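Local coordinates for hypothetical protein (Neisseria meningitidis Z2491, PDB 2F46) that is probably a phosphatase of the nonclassical, eukaryotic-like kind, expected to hydrolyse phosphate esters, with its physiological substrate not established, at residues I47-D52 with V105-R110; Q79-R84 with G112-L117; H89-F94 with W119-A124; M128-I133 with N146-L151. One frame throughout, in Å; residues are numbered along the deposited sequence.

Overall arrangement
The contacts run from the heart of the molecule to its rim. Interaction 1 joins two parallel central strands, its centre about 5 Å from that of the chain, and is held chiefly by backbone hydrogen bonds, with a cluster of charged groups where the strands end. Interactions 2 and 3 share helix 113-125: its start meets the loop after strand 75-78, and its later turns cross helix 88-99. One is buried around an arginine, the other only partly buried, with aliphatic packing inside and a long salt bridge outside. Interaction 4, centred about 17 Å from the chain centre, joins the starts of helices 130-139 and 148-153 through aliphatic packing on Leu151 and a surface salt bridge.

Interaction 1: residues I47-D52 with V105-R110; sequences ICNRPD and VLAYCR
The amide N of Asn49 donates to Tyr108 O at 2.8 Å in an almost straight bond (172°), closing a ladder between parallel strands 45-48 and 105-108. Two residues before Asn49, Ile47 straddles Ala107: its N reaches Leu106 O at 2.9 Å and its O takes the amide of Tyr108. Beta-branched Ile47 suits this buried strand, its CD1 lying 3.7 Å from Val105 CG1, while small Ala107 lets Phe94 of helix 88-99 pack against this face. On the other face, Cys48 SG, anti to its backbone N (chi1 173°), lies obliquely 4.1 Å from the Tyr108 ring centroid; Cys48 CA separately sits over the ring face. Beyond the strands, the extended Arg50 lays its guanidinium face against Arg110 in the conformer described, with CZ 3.5 Å from Arg110 CB. The guanidinium planes stand 87° apart. Arg50 NH2 and Arg110 NE both bridge to Glu55, and Arg50 NE also holds Glu54. The backbone thus fixes strand 105-108 where it enters the Cys109-Arg114 loop, probably the phosphate-binding loop as in Cys-dependent phosphatases, while shared carboxylates probably offset the charge of two adjacent arginines.

Interaction 2: residues Q79-R84 with G112-L117; sequences QPVTAR and GTRCSL
Arg114 supplies the polar link to Val81: its NH1 donates to Val81 O at 3.0 Å, with an N-H...O angle of 163°. The acceptor lies at the edge of the guanidinium and the donor in the carbonyl plane, a matched flat geometry. A bend at chi3 (-95°) swings the end of the arginine to this carbonyl, and the same NH1 makes a salt bridge to Glu54, so the nitrogen ties both the loop and an acidic partner. The apolar contacts use the methylenes of that side chain. Val81 CG2 packs 3.7 Å from Arg114 CD, the two side chains running alongside in opposite senses. Small Ala83 allows close approach to the helix: its N lies 3.8 Å from Arg114 CG, and its CB meets Leu117 CD1 at 4.0 Å. Arg114 closes the loop begun at Cys109, at the N-terminal end of the helix, an arrangement consistent with a phosphate-binding loop. The contact sets the loop after strand 75-78 against the start of helix 113-125; Val81 also touches helix 88-99 through Asp90, and Ala83 O accepts from Arg150 of helix 148-153.

Interaction 3: residues H89-F94 with W119-A124; sequences HDVETF and WGFRRA
This is a helix-helix crossing, Val91 of helix 88-99 pressing on Phe121 and Arg122 of helix 113-125, at the side of the fold where the two helices flank the central sheet. The axes of the two short segments pass 8.9 Å apart and stand almost perpendicular (95°), so few residues can meet. Val91 occupies the middle, a compact branched residue that offers one methyl to each neighbour. Its CG2 approaches Phe121 CB at 3.6 Å, whereas CG1, anti to the backbone N (chi1 174°), lies 3.8 Å from both N and CB of Arg122. Toward the sheet, Phe94 brings CE2 to 3.9 Å from Trp119 N, which stands oblique to the Phe94 ring; the same phenyl reaches Ala107 and Asn49, where a large flat hydrophobic group suits the junction of helix and strands. Trp119 sends its indole away from this helix, and NE1 bonds to Asp21. Toward the outer side, Arg122 is bent at chi2, and its NH1 makes a long salt bridge of 3.3 Å to Glu92 OE2 in one of two modelled positions of Glu92. The pairing is poorly aligned: carboxylate and guanidinium planes are 67° apart, and the donor lies well out of the carboxylate plane. Glu92 OE1 also pairs with Arg95 and Arg122 NE with Glu126, so this bridge is probably one modest link in a surface network, while the apolar contacts define the crossing.

Interaction 4: residues M128-I133 with N146-L151; sequences MPVDEI and NFRERL
Val130 and Leu151 meet in a helix-helix contact on the rim of the alpha/beta phosphatase-like fold, where the N-terminal turns of the last two helices, 130-139 and 148-153, pack together. Val130 CG1 lies 4.1 Å from Leu151 CB, and deeper in, Ile133 CG2 comes 4.2 Å from Leu151 CD1; branched aliphatic residues suit this inner side, where Leu151 also touches Ile134. Outside them, Arg148 reaches over Val130, its NH1 3.8 Å from CG1, to grip Asp131. The grip is end-on, with both terminal nitrogens on one oxygen: NH1 is 2.7 Å from Asp131 OD1 and NH2 3.0 Å from it. Each bond is bent (144° and 132°), as expected for one acceptor shared by two donors, and the carboxylate and guanidinium planes are turned 77° apart. An otherwise extended chain turning at chi3 points the guanidinium across the gap. Further out, Glu145 pairs with Arg148 NH2 and probably helps to orient it. Asp131 sits in the first turn of its helix, a place where a negative charge is probably favoured by the helix dipole. That turn begins at Pro129, the N-cap residue, whose O accepts the amide of Ile133 at 3.0 Å.

Interaction 1: residues I47-D52 with V105-R110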
loop_
_atom_site.group_PDB
_atom_site.type_symbol
_atom_site.label_atom_id
_atom_site.label_comp_id
_atom_site.label_asym_id
_atom_site.label_seq_id
_atom_site.Cartn_x
_atom_site.Cartn_y
_atom_site.Cartn_z
ATOM N N ILE A 47 -2.646 2.502 5.716
ATOM C CA ILE A 47 -1.358 1.857 5.962
ATOM C C ILE A 47 -0.279 2.642 5.194
ATOM O O ILE A 47 -0.381 2.852 3.971
ATOM C CB ILE A 47 -1.283 0.397 5.502
ATOM C CG1 ILE A 47 -2.349 -0.432 6.231
ATOM C CG2 ILE A 47 0.083 -0.186 5.820
ATOM C CD1 ILE A 47 -2.550 -1.853 5.721
ATOM N N CYS A 48 0.739 3.124 5.894
ATOM C CA CYS A 48 1.873 3.767 5.308
ATOM C C CYS A 48 3.044 2.860 5.310
ATOM O O CYS A 48 3.483 2.416 6.394
ATOM C CB CYS A 48 2.243 5.013 6.071
ATOM S SG CYS A 48 3.743 5.819 5.567
ATOM N N ASN A 49 3.540 2.576 4.112
ATOM C CA ASN A 49 4.681 1.657 3.961
ATOM C C ASN A 49 6.023 2.319 3.701
ATOM O O ASN A 49 6.952 1.693 3.228
ATOM C CB ASN A 49 4.399 0.563 2.896
ATOM C CG ASN A 49 3.286 -0.385 3.284
ATOM O OD1 ASN A 49 2.299 -0.555 2.543
ATOM N ND2 ASN A 49 3.445 -1.086 4.426
ATOM N N ARG A 50 6.064 3.627 3.996
ATOM C CA ARG A 50 7.202 4.494 3.718
ATOM C C ARG A 50 7.822 4.951 5.019
ATOM O O ARG A 50 7.126 5.547 5.837
ATOM C CB ARG A 50 6.772 5.739 2.913
ATOM C CG ARG A 50 7.930 6.453 2.295
ATOM C CD ARG A 50 7.458 7.643 1.509
ATOM N NE ARG A 50 8.571 8.159 0.772
ATOM C CZ ARG A 50 8.542 9.234 0.009
ATOM N NH1 ARG A 50 7.449 9.968 -0.099
ATOM N NH2 ARG A 50 9.633 9.570 -0.650
ATOM N N PRO A 51 9.134 4.723 5.199
ATOM C CA PRO A 51 9.799 5.408 6.325
ATOM C C PRO A 51 9.646 6.926 6.213
ATOM O O PRO A 51 9.676 7.468 5.127
ATOM C CB PRO A 51 11.268 5.011 6.148
ATOM C CG PRO A 51 11.237 3.770 5.273
ATOM C CD PRO A 51 10.088 3.990 4.352
ATOM N N ASP A 52 9.543 7.604 7.357
ATOM C CA ASP A 52 9.558 9.064 7.361
ATOM C C ASP A 52 10.945 9.533 6.895
ATOM O O ASP A 52 11.936 8.818 7.111
ATOM C CB ASP A 52 9.294 9.624 8.762
ATOM C CG ASP A 52 7.851 9.473 9.242
ATOM O OD1 ASP A 52 6.931 9.344 8.408
ATOM O OD2 ASP A 52 7.648 9.503 10.487
ATOM N N VAL A 105 -9.285 -0.316 2.839
ATOM C CA VAL A 105 -7.925 0.055 3.258
ATOM C C VAL A 105 -7.279 0.830 2.117
ATOM O O VAL A 105 -7.466 0.468 0.955
ATOM C CB VAL A 105 -7.064 -1.191 3.572
ATOM C CG1 VAL A 105 -5.682 -0.755 3.984
ATOM C CG2 VAL A 105 -7.707 -2.072 4.677
ATOM N N LEU A 106 -6.539 1.890 2.433
ATOM C CA LEU A 106 -5.647 2.550 1.488
ATOM C C LEU A 106 -4.218 2.392 2.009
ATOM O O LEU A 106 -3.907 2.878 3.118
ATOM C CB LEU A 106 -5.978 4.037 1.389
ATOM C CG LEU A 106 -5.055 4.929 0.556
ATOM C CD1 LEU A 106 -4.823 4.444 -0.797
ATOM C CD2 LEU A 106 -5.665 6.335 0.533
ATOM N N ALA A 107 -3.370 1.789 1.205
ATOM C CA ALA A 107 -1.938 1.694 1.501
ATOM C C ALA A 107 -1.156 2.610 0.589
ATOM O O ALA A 107 -1.471 2.728 -0.599
ATOM C CB ALA A 107 -1.440 0.281 1.381
ATOM N N TYR A 108 -0.147 3.289 1.122
ATOM C CA TYR A 108 0.681 4.158 0.278
ATOM C C TYR A 108 2.184 4.065 0.600
ATOM O O TYR A 108 2.573 3.628 1.701
ATOM C CB TYR A 108 0.274 5.636 0.361
ATOM C CG TYR A 108 0.654 6.374 1.634
ATOM C CD1 TYR A 108 -0.149 6.355 2.739
ATOM C CD2 TYR A 108 1.826 7.126 1.708
ATOM C CE1 TYR A 108 0.147 7.077 3.893
ATOM C CE2 TYR A 108 2.133 7.854 2.843
ATOM C CZ TYR A 108 1.314 7.807 3.956
ATOM O OH TYR A 108 1.657 8.513 5.080
ATOM N N CYS A 109 3.013 4.397 -0.377
ATOM C CA CYS A 109 4.407 4.613 -0.086
ATOM C C CYS A 109 4.746 5.824 -0.933
ATOM O O CYS A 109 3.917 6.719 -1.135
ATOM C CB CYS A 109 5.259 3.344 -0.315
ATOM S SG CYS A 109 5.759 2.912 -1.998
ATOM N N ARG A 110 5.963 5.897 -1.416
ATOM C CA ARG A 110 6.293 7.038 -2.293
ATOM C C ARG A 110 5.531 6.917 -3.610
ATOM O O ARG A 110 5.012 7.916 -4.148
ATOM C CB ARG A 110 7.798 7.067 -2.583
ATOM C CG ARG A 110 8.213 8.282 -3.414
ATOM C CD ARG A 110 9.703 8.306 -3.670
ATOM N NE ARG A 110 10.060 9.488 -4.452
ATOM C CZ ARG A 110 10.003 9.574 -5.776
ATOM N NH1 ARG A 110 9.614 8.541 -6.521
ATOM N NH2 ARG A 110 10.352 10.718 -6.361
#

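Interaction 2: residues Q79-R84 with G112-L117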
loop_
_atom_site.group_PDB
_atom_site.type_symbol
_atom_site.label_atom_id
_atom_site.label_comp_id
_atom_site.label_asym_id
_atom_site.label_seq_id
_atom_site.Cartn_x
_atom_site.Cartn_y
_atom_site.Cartn_z
ATOM N N GLN A 79 3.859 1.066 8.734
ATOM C CA GLN A 79 4.543 -0.187 8.507
ATOM C C GLN A 79 5.640 0.098 7.501
ATOM O O GLN A 79 5.607 -0.340 6.342
ATOM C CB GLN A 79 3.577 -1.280 8.027
ATOM C CG GLN A 79 4.321 -2.630 7.903
ATOM C CD GLN A 79 3.779 -3.633 6.908
ATOM O OE1 GLN A 79 2.749 -3.405 6.230
ATOM N NE2 GLN A 79 4.492 -4.757 6.789
ATOM N N PRO A 80 6.659 0.846 7.913
ATOM C CA PRO A 80 7.675 1.252 6.977
ATOM C C PRO A 80 8.537 0.061 6.489
ATOM O O PRO A 80 8.918 -0.818 7.271
ATOM C CB PRO A 80 8.499 2.255 7.785
ATOM C CG PRO A 80 8.361 1.769 9.140
ATOM C CD PRO A 80 6.973 1.300 9.281
ATOM N N VAL A 81 8.789 0.042 5.181
ATOM C CA VAL A 81 9.733 -0.877 4.563
ATOM C C VAL A 81 10.499 -0.163 3.462
ATOM O O VAL A 81 10.130 0.933 3.014
ATOM C CB VAL A 81 9.027 -2.110 3.970
ATOM C CG1 VAL A 81 8.152 -2.820 5.029
ATOM C CG2 VAL A 81 8.170 -1.719 2.760
ATOM N N THR A 82 11.560 -0.787 2.972
ATOM C CA THR A 82 12.121 -0.456 1.676
ATOM C C THR A 82 11.929 -1.643 0.730
ATOM O O THR A 82 11.866 -2.805 1.171
ATOM C CB THR A 82 13.605 -0.054 1.744
ATOM O OG1 THR A 82 14.345 -1.200 2.117
ATOM C CG2 THR A 82 13.812 1.070 2.757
ATOM N N ALA A 83 11.734 -1.365 -0.557
ATOM C CA ALA A 83 11.464 -2.450 -1.500
ATOM C C ALA A 83 12.544 -3.512 -1.436
ATOM O O ALA A 83 12.271 -4.729 -1.451
ATOM C CB ALA A 83 11.283 -1.916 -2.898
ATOM N N ARG A 84 13.779 -3.046 -1.334
ATOM C CA ARG A 84 14.956 -3.899 -1.219
ATOM C C ARG A 84 14.870 -4.855 -0.022
ATOM O O ARG A 84 15.212 -6.044 -0.164
ATOM C CB ARG A 84 16.209 -3.012 -1.089
ATOM C CG ARG A 84 17.449 -3.741 -0.528
ATOM C CD ARG A 84 18.732 -2.886 -0.546
ATOM N NE ARG A 84 19.937 -3.732 -0.567
ATOM C CZ ARG A 84 20.351 -4.411 -1.633
ATOM N NH1 ARG A 84 19.663 -4.358 -2.765
ATOM N NH2 ARG A 84 21.452 -5.156 -1.564
ATOM N N GLY A 112 3.591 3.651 -4.305
ATOM C CA GLY A 112 2.710 2.493 -4.265
ATOM C C GLY A 112 3.426 1.189 -4.577
ATOM O O GLY A 112 2.833 0.116 -4.419
ATOM N N THR A 113 4.698 1.242 -4.957
ATOM C CA THR A 113 5.470 0.035 -5.274
ATOM C C THR A 113 5.563 -0.909 -4.081
ATOM O O THR A 113 5.373 -2.112 -4.202
ATOM C CB THR A 113 6.869 0.409 -5.758
ATOM O OG1 THR A 113 6.698 1.156 -6.979
ATOM C CG2 THR A 113 7.721 -0.813 -6.038
ATOM N N ARG A 114 5.904 -0.351 -2.930
ATOM C CA ARG A 114 6.082 -1.237 -1.760
ATOM C C ARG A 114 4.794 -1.908 -1.343
ATOM O O ARG A 114 4.816 -3.118 -1.011
ATOM C CB ARG A 114 6.701 -0.477 -0.599
ATOM C CG ARG A 114 8.169 -0.174 -0.824
ATOM C CD ARG A 114 8.695 0.899 0.161
ATOM N NE ARG A 114 8.626 2.218 -0.450
ATOM C CZ ARG A 114 9.323 3.257 -0.012
ATOM N NH1 ARG A 114 10.078 3.163 1.059
ATOM N NH2 ARG A 114 9.275 4.396 -0.689
ATOM N N CYS A 115 3.679 -1.171 -1.379
ATOM C CA CYS A 115 2.360 -1.722 -1.072
ATOM C C CYS A 115 2.053 -2.888 -2.025
ATOM O O CYS A 115 1.657 -3.998 -1.630
ATOM C CB CYS A 115 1.289 -0.635 -1.150
ATOM S SG CYS A 115 1.779 0.966 -0.377
ATOM N N SER A 116 2.303 -2.615 -3.307
ATOM C CA SER A 116 1.992 -3.586 -4.337
ATOM C C SER A 116 2.861 -4.830 -4.189
ATOM O O SER A 116 2.425 -5.956 -4.452
ATOM C CB SER A 116 2.125 -2.950 -5.716
ATOM O OG SER A 116 1.265 -1.840 -5.870
ATOM N N LEU A 117 4.101 -4.657 -3.757
ATOM C CA LEU A 117 4.962 -5.812 -3.499
ATOM C C LEU A 117 4.531 -6.604 -2.267
ATOM O O LEU A 117 4.559 -7.853 -2.269
ATOM C CB LEU A 117 6.392 -5.378 -3.319
ATOM C CG LEU A 117 7.143 -5.005 -4.571
ATOM C CD1 LEU A 117 8.460 -4.400 -4.227
ATOM C CD2 LEU A 117 7.391 -6.208 -5.437
#

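Interaction 3: residues H89-F94 with W119-A124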
loop_
_atom_site.group_PDB
_atom_site.type_symbol
_atom_site.label_atom_id
_atom_site.label_comp_id
_atom_site.label_asym_id
_atom_site.label_seq_id
_atom_site.Cartn_x
_atom_site.Cartn_y
_atom_site.Cartn_z
ATOM N N HIS A 89 8.422 -11.547 7.072
ATOM C CA HIS A 89 7.770 -10.913 8.244
ATOM C C HIS A 89 6.931 -9.701 7.792
ATOM O O HIS A 89 5.795 -9.534 8.223
ATOM C CB HIS A 89 8.739 -10.609 9.426
ATOM C CG HIS A 89 9.655 -9.429 9.281
ATOM N ND1 HIS A 89 10.947 -9.565 8.829
ATOM C CD2 HIS A 89 9.553 -8.150 9.708
ATOM C CE1 HIS A 89 11.562 -8.400 8.878
ATOM N NE2 HIS A 89 10.741 -7.520 9.414
ATOM N N ASP A 90 7.472 -8.921 6.870
ATOM C CA ASP A 90 6.735 -7.748 6.334
ATOM C C ASP A 90 5.482 -8.138 5.564
ATOM O O ASP A 90 4.408 -7.531 5.719
ATOM C CB ASP A 90 7.680 -6.918 5.464
ATOM C CG ASP A 90 8.940 -6.517 6.190
ATOM O OD1 ASP A 90 8.863 -5.861 7.250
ATOM O OD2 ASP A 90 10.015 -6.868 5.683
ATOM N N VAL A 91 5.600 -9.134 4.702
ATOM C CA VAL A 91 4.497 -9.576 3.899
ATOM C C VAL A 91 3.320 -10.057 4.767
ATOM O O VAL A 91 2.159 -9.706 4.555
ATOM C CB VAL A 91 4.953 -10.733 2.950
ATOM C CG1 VAL A 91 3.792 -11.328 2.204
ATOM C CG2 VAL A 91 6.028 -10.149 1.962
ATOM N N GLU A 92 3.613 -10.903 5.741
ATOM C CA GLU A 92 2.519 -11.398 6.582
ATOM C C GLU A 92 2.001 -10.306 7.543
ATOM O O GLU A 92 0.817 -10.292 7.832
ATOM C CB GLU A 92 2.927 -12.685 7.291
ATOM C CG GLU A 92 3.206 -13.811 6.337
ATOM C CD GLU A 92 2.016 -14.171 5.505
ATOM O OE1 GLU A 92 0.980 -14.491 6.085
ATOM O OE2 GLU A 92 2.087 -14.126 4.279
ATOM N N THR A 93 2.839 -9.375 7.992
ATOM C CA THR A 93 2.315 -8.235 8.761
ATOM C C THR A 93 1.314 -7.395 7.934
ATOM O O THR A 93 0.245 -7.040 8.418
ATOM C CB THR A 93 3.417 -7.361 9.293
ATOM O OG1 THR A 93 4.121 -8.048 10.357
ATOM C CG2 THR A 93 2.899 -6.042 9.842
ATOM N N PHE A 94 1.609 -7.180 6.653
ATOM C CA PHE A 94 0.660 -6.436 5.800
ATOM C C PHE A 94 -0.640 -7.211 5.654
ATOM O O PHE A 94 -1.724 -6.676 5.781
ATOM C CB PHE A 94 1.356 -6.202 4.459
ATOM C CG PHE A 94 0.621 -5.269 3.508
ATOM C CD1 PHE A 94 0.632 -3.908 3.689
ATOM C CD2 PHE A 94 -0.026 -5.811 2.395
ATOM C CE1 PHE A 94 -0.006 -3.078 2.769
ATOM C CE2 PHE A 94 -0.659 -4.972 1.481
ATOM C CZ PHE A 94 -0.659 -3.622 1.691
ATOM N N TRP A 119 1.547 -6.912 -1.105
ATOM C CA TRP A 119 0.357 -7.607 -1.622
ATOM C C TRP A 119 0.796 -8.736 -2.525
ATOM O O TRP A 119 0.407 -9.905 -2.354
ATOM C CB TRP A 119 -0.533 -6.626 -2.378
ATOM C CG TRP A 119 -1.691 -7.207 -3.044
ATOM C CD1 TRP A 119 -2.920 -7.415 -2.499
ATOM C CD2 TRP A 119 -1.770 -7.603 -4.398
ATOM N NE1 TRP A 119 -3.750 -7.994 -3.442
ATOM C CE2 TRP A 119 -3.064 -8.112 -4.618
ATOM C CE3 TRP A 119 -0.845 -7.609 -5.452
ATOM C CZ2 TRP A 119 -3.476 -8.587 -5.846
ATOM C CZ3 TRP A 119 -1.265 -8.071 -6.687
ATOM C CH2 TRP A 119 -2.551 -8.587 -6.860
ATOM N N GLY A 120 1.678 -8.426 -3.458
ATOM C CA GLY A 120 2.044 -9.377 -4.522
ATOM C C GLY A 120 2.828 -10.575 -4.038
ATOM O O GLY A 120 2.627 -11.672 -4.533
ATOM N N PHE A 121 3.745 -10.423 -3.103
ATOM C CA PHE A 121 4.472 -11.565 -2.522
ATOM C C PHE A 121 3.512 -12.569 -1.862
ATOM O O PHE A 121 3.747 -13.803 -1.899
ATOM C CB PHE A 121 5.497 -11.092 -1.493
ATOM C CG PHE A 121 6.732 -10.514 -2.079
ATOM C CD1 PHE A 121 7.425 -11.164 -3.046
ATOM C CD2 PHE A 121 7.216 -9.283 -1.628
ATOM C CE1 PHE A 121 8.581 -10.598 -3.562
ATOM C CE2 PHE A 121 8.366 -8.743 -2.131
ATOM C CZ PHE A 121 9.024 -9.353 -3.083
ATOM N N ARG A 122 2.463 -12.042 -1.259
ATOM C CA ARG A 122 1.448 -12.891 -0.604
ATOM C C ARG A 122 0.638 -13.655 -1.643
ATOM O O ARG A 122 0.412 -14.880 -1.468
ATOM C CB ARG A 122 0.568 -12.045 0.306
ATOM C CG ARG A 122 -0.542 -12.765 1.003
ATOM C CD ARG A 122 -0.036 -13.870 1.893
ATOM N NE ARG A 122 -1.046 -14.915 1.952
ATOM C CZ ARG A 122 -0.843 -16.142 2.412
ATOM N NH1 ARG A 122 0.334 -16.501 2.910
ATOM N NH2 ARG A 122 -1.846 -17.010 2.395
ATOM N N ARG A 123 0.235 -12.984 -2.724
ATOM C CA ARG A 123 -0.484 -13.607 -3.856
ATOM C C ARG A 123 0.379 -14.701 -4.466
ATOM O O ARG A 123 -0.149 -15.764 -4.858
ATOM C CB ARG A 123 -0.854 -12.580 -4.933
ATOM C CG ARG A 123 -1.687 -11.398 -4.493
ATOM C CD ARG A 123 -3.138 -11.716 -4.162
ATOM N NE ARG A 123 -3.352 -12.373 -2.882
ATOM C CZ ARG A 123 -3.236 -11.800 -1.680
ATOM N NH1 ARG A 123 -2.866 -10.531 -1.540
ATOM N NH2 ARG A 123 -3.479 -12.518 -0.584
ATOM N N ALA A 124 1.685 -14.468 -4.597
ATOM C CA ALA A 124 2.598 -15.468 -5.147
ATOM C C ALA A 124 2.578 -16.724 -4.286
ATOM O O ALA A 124 2.448 -17.843 -4.815
ATOM C CB ALA A 124 4.011 -14.929 -5.301
#

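Interaction 4: residues M128-I133 with N146-L151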
loop_
_atom_site.group_PDB
_atom_site.type_symbol
_atom_site.label_atom_id
_atom_site.label_comp_id
_atom_site.label_asym_id
_atom_site.label_seq_id
_atom_site.Cartn_x
_atom_site.Cartn_y
_atom_site.Cartn_z
HETATM N N MSE A 128 -0.963 -17.333 -7.103
HETATM C CA MSE A 128 -1.281 -16.482 -8.223
HETATM C C MSE A 128 -0.085 -16.449 -9.199
HETATM O O MSE A 128 1.066 -16.262 -8.773
HETATM C CB MSE A 128 -1.575 -15.060 -7.770
HETATM C CG MSE A 128 -2.157 -14.225 -8.848
HETATM SE SE MSE A 128 -2.661 -12.437 -8.348
HETATM C CE MSE A 128 -4.519 -12.878 -7.635
ATOM N N PRO A 129 -0.349 -16.651 -10.507
ATOM C CA PRO A 129 0.801 -16.604 -11.399
ATOM C C PRO A 129 1.428 -15.208 -11.421
ATOM O O PRO A 129 0.720 -14.209 -11.354
ATOM C CB PRO A 129 0.217 -16.959 -12.790
ATOM C CG PRO A 129 -1.144 -17.505 -12.539
ATOM C CD PRO A 129 -1.603 -16.954 -11.214
ATOM N N VAL A 130 2.725 -15.175 -11.625
ATOM C CA VAL A 130 3.484 -13.925 -11.516
ATOM C C VAL A 130 2.996 -12.901 -12.533
ATOM O O VAL A 130 2.885 -11.713 -12.236
ATOM C CB VAL A 130 4.964 -14.186 -11.665
ATOM C CG1 VAL A 130 5.747 -12.887 -11.744
ATOM C CG2 VAL A 130 5.451 -15.028 -10.515
ATOM N N ASP A 131 2.703 -13.347 -13.760
ATOM C CA ASP A 131 2.191 -12.424 -14.757
ATOM C C ASP A 131 0.885 -11.750 -14.362
ATOM O O ASP A 131 0.651 -10.588 -14.719
ATOM C CB ASP A 131 1.979 -13.141 -16.121
ATOM C CG ASP A 131 3.263 -13.330 -16.909
ATOM O OD1 ASP A 131 4.286 -12.693 -16.602
ATOM O OD2 ASP A 131 3.222 -14.110 -17.879
ATOM N N GLU A 132 0.042 -12.500 -13.658
ATOM C CA GLU A 132 -1.229 -11.978 -13.137
ATOM C C GLU A 132 -0.983 -10.974 -12.014
ATOM O O GLU A 132 -1.602 -9.933 -11.992
ATOM C CB GLU A 132 -2.156 -13.105 -12.672
ATOM C CG GLU A 132 -3.520 -12.648 -12.164
ATOM C CD GLU A 132 -4.446 -12.100 -13.257
ATOM O OE1 GLU A 132 -4.060 -12.041 -14.463
ATOM O OE2 GLU A 132 -5.587 -11.724 -12.907
ATOM N N ILE A 133 -0.057 -11.288 -11.124
ATOM C CA ILE A 133 0.350 -10.315 -10.058
ATOM C C ILE A 133 0.735 -8.984 -10.722
ATOM O O ILE A 133 0.258 -7.890 -10.380
ATOM C CB ILE A 133 1.496 -10.873 -9.211
ATOM C CG1 ILE A 133 1.057 -12.154 -8.508
ATOM C CG2 ILE A 133 1.960 -9.840 -8.169
ATOM C CD1 ILE A 133 2.156 -12.908 -7.826
ATOM N N ASN A 146 10.240 -5.030 -12.775
ATOM C CA ASN A 146 11.610 -5.140 -12.253
ATOM C C ASN A 146 11.732 -6.038 -11.026
ATOM O O ASN A 146 12.839 -6.236 -10.548
ATOM C CB ASN A 146 12.214 -3.771 -11.947
ATOM C CG ASN A 146 12.434 -2.932 -13.186
ATOM O OD1 ASN A 146 12.773 -3.454 -14.224
ATOM N ND2 ASN A 146 12.264 -1.635 -13.056
ATOM N N PHE A 147 10.603 -6.554 -10.512
ATOM C CA PHE A 147 10.584 -7.466 -9.371
ATOM C C PHE A 147 10.114 -8.851 -9.745
ATOM O O PHE A 147 9.863 -9.674 -8.864
ATOM C CB PHE A 147 9.683 -6.888 -8.267
ATOM C CG PHE A 147 10.136 -5.557 -7.784
ATOM C CD1 PHE A 147 11.151 -5.441 -6.858
ATOM C CD2 PHE A 147 9.589 -4.399 -8.314
ATOM C CE1 PHE A 147 11.578 -4.201 -6.415
ATOM C CE2 PHE A 147 10.005 -3.169 -7.846
ATOM C CZ PHE A 147 11.032 -3.074 -6.946
ATOM N N ARG A 148 10.040 -9.126 -11.043
ATOM C CA ARG A 148 9.535 -10.418 -11.511
ATOM C C ARG A 148 10.230 -11.620 -10.854
ATOM O O ARG A 148 9.558 -12.551 -10.398
ATOM C CB ARG A 148 9.667 -10.518 -13.022
ATOM C CG ARG A 148 9.252 -11.876 -13.549
ATOM C CD ARG A 148 9.402 -11.913 -15.033
ATOM N NE ARG A 148 8.412 -11.038 -15.626
ATOM C CZ ARG A 148 7.126 -11.359 -15.759
ATOM N NH1 ARG A 148 6.684 -12.554 -15.368
ATOM N NH2 ARG A 148 6.274 -10.496 -16.303
ATOM N N GLU A 149 11.554 -11.571 -10.782
ATOM C CA GLU A 149 12.321 -12.698 -10.232
ATOM C C GLU A 149 12.014 -12.948 -8.758
ATOM O O GLU A 149 11.831 -14.102 -8.336
ATOM C CB GLU A 149 13.811 -12.461 -10.426
ATOM C CG GLU A 149 14.239 -12.534 -11.872
ATOM C CD GLU A 149 15.650 -12.011 -12.118
ATOM O OE1 GLU A 149 16.458 -11.925 -11.156
ATOM O OE2 GLU A 149 15.949 -11.686 -13.291
ATOM N N ARG A 150 11.939 -11.875 -7.961
ATOM C CA ARG A 150 11.612 -12.017 -6.544
ATOM C C ARG A 150 10.199 -12.511 -6.371
ATOM O O ARG A 150 9.895 -13.292 -5.458
ATOM C CB ARG A 150 11.803 -10.680 -5.809
ATOM C CG ARG A 150 13.249 -10.295 -5.685
ATOM C CD ARG A 150 13.389 -8.929 -5.040
ATOM N NE ARG A 150 12.928 -8.917 -3.655
ATOM C CZ ARG A 150 12.734 -7.800 -2.950
ATOM N NH1 ARG A 150 12.967 -6.621 -3.501
ATOM N NH2 ARG A 150 12.311 -7.882 -1.687
ATOM N N LEU A 151 9.294 -12.050 -7.232
ATOM C CA LEU A 151 7.927 -12.525 -7.119
ATOM C C LEU A 151 7.860 -14.037 -7.372
ATOM O O LEU A 151 7.174 -14.781 -6.654
ATOM C CB LEU A 151 7.007 -11.756 -8.051
ATOM C CG LEU A 151 6.709 -10.315 -7.597
ATOM C CD1 LEU A 151 6.111 -9.533 -8.720
ATOM C CD2 LEU A 151 5.780 -10.281 -6.391
#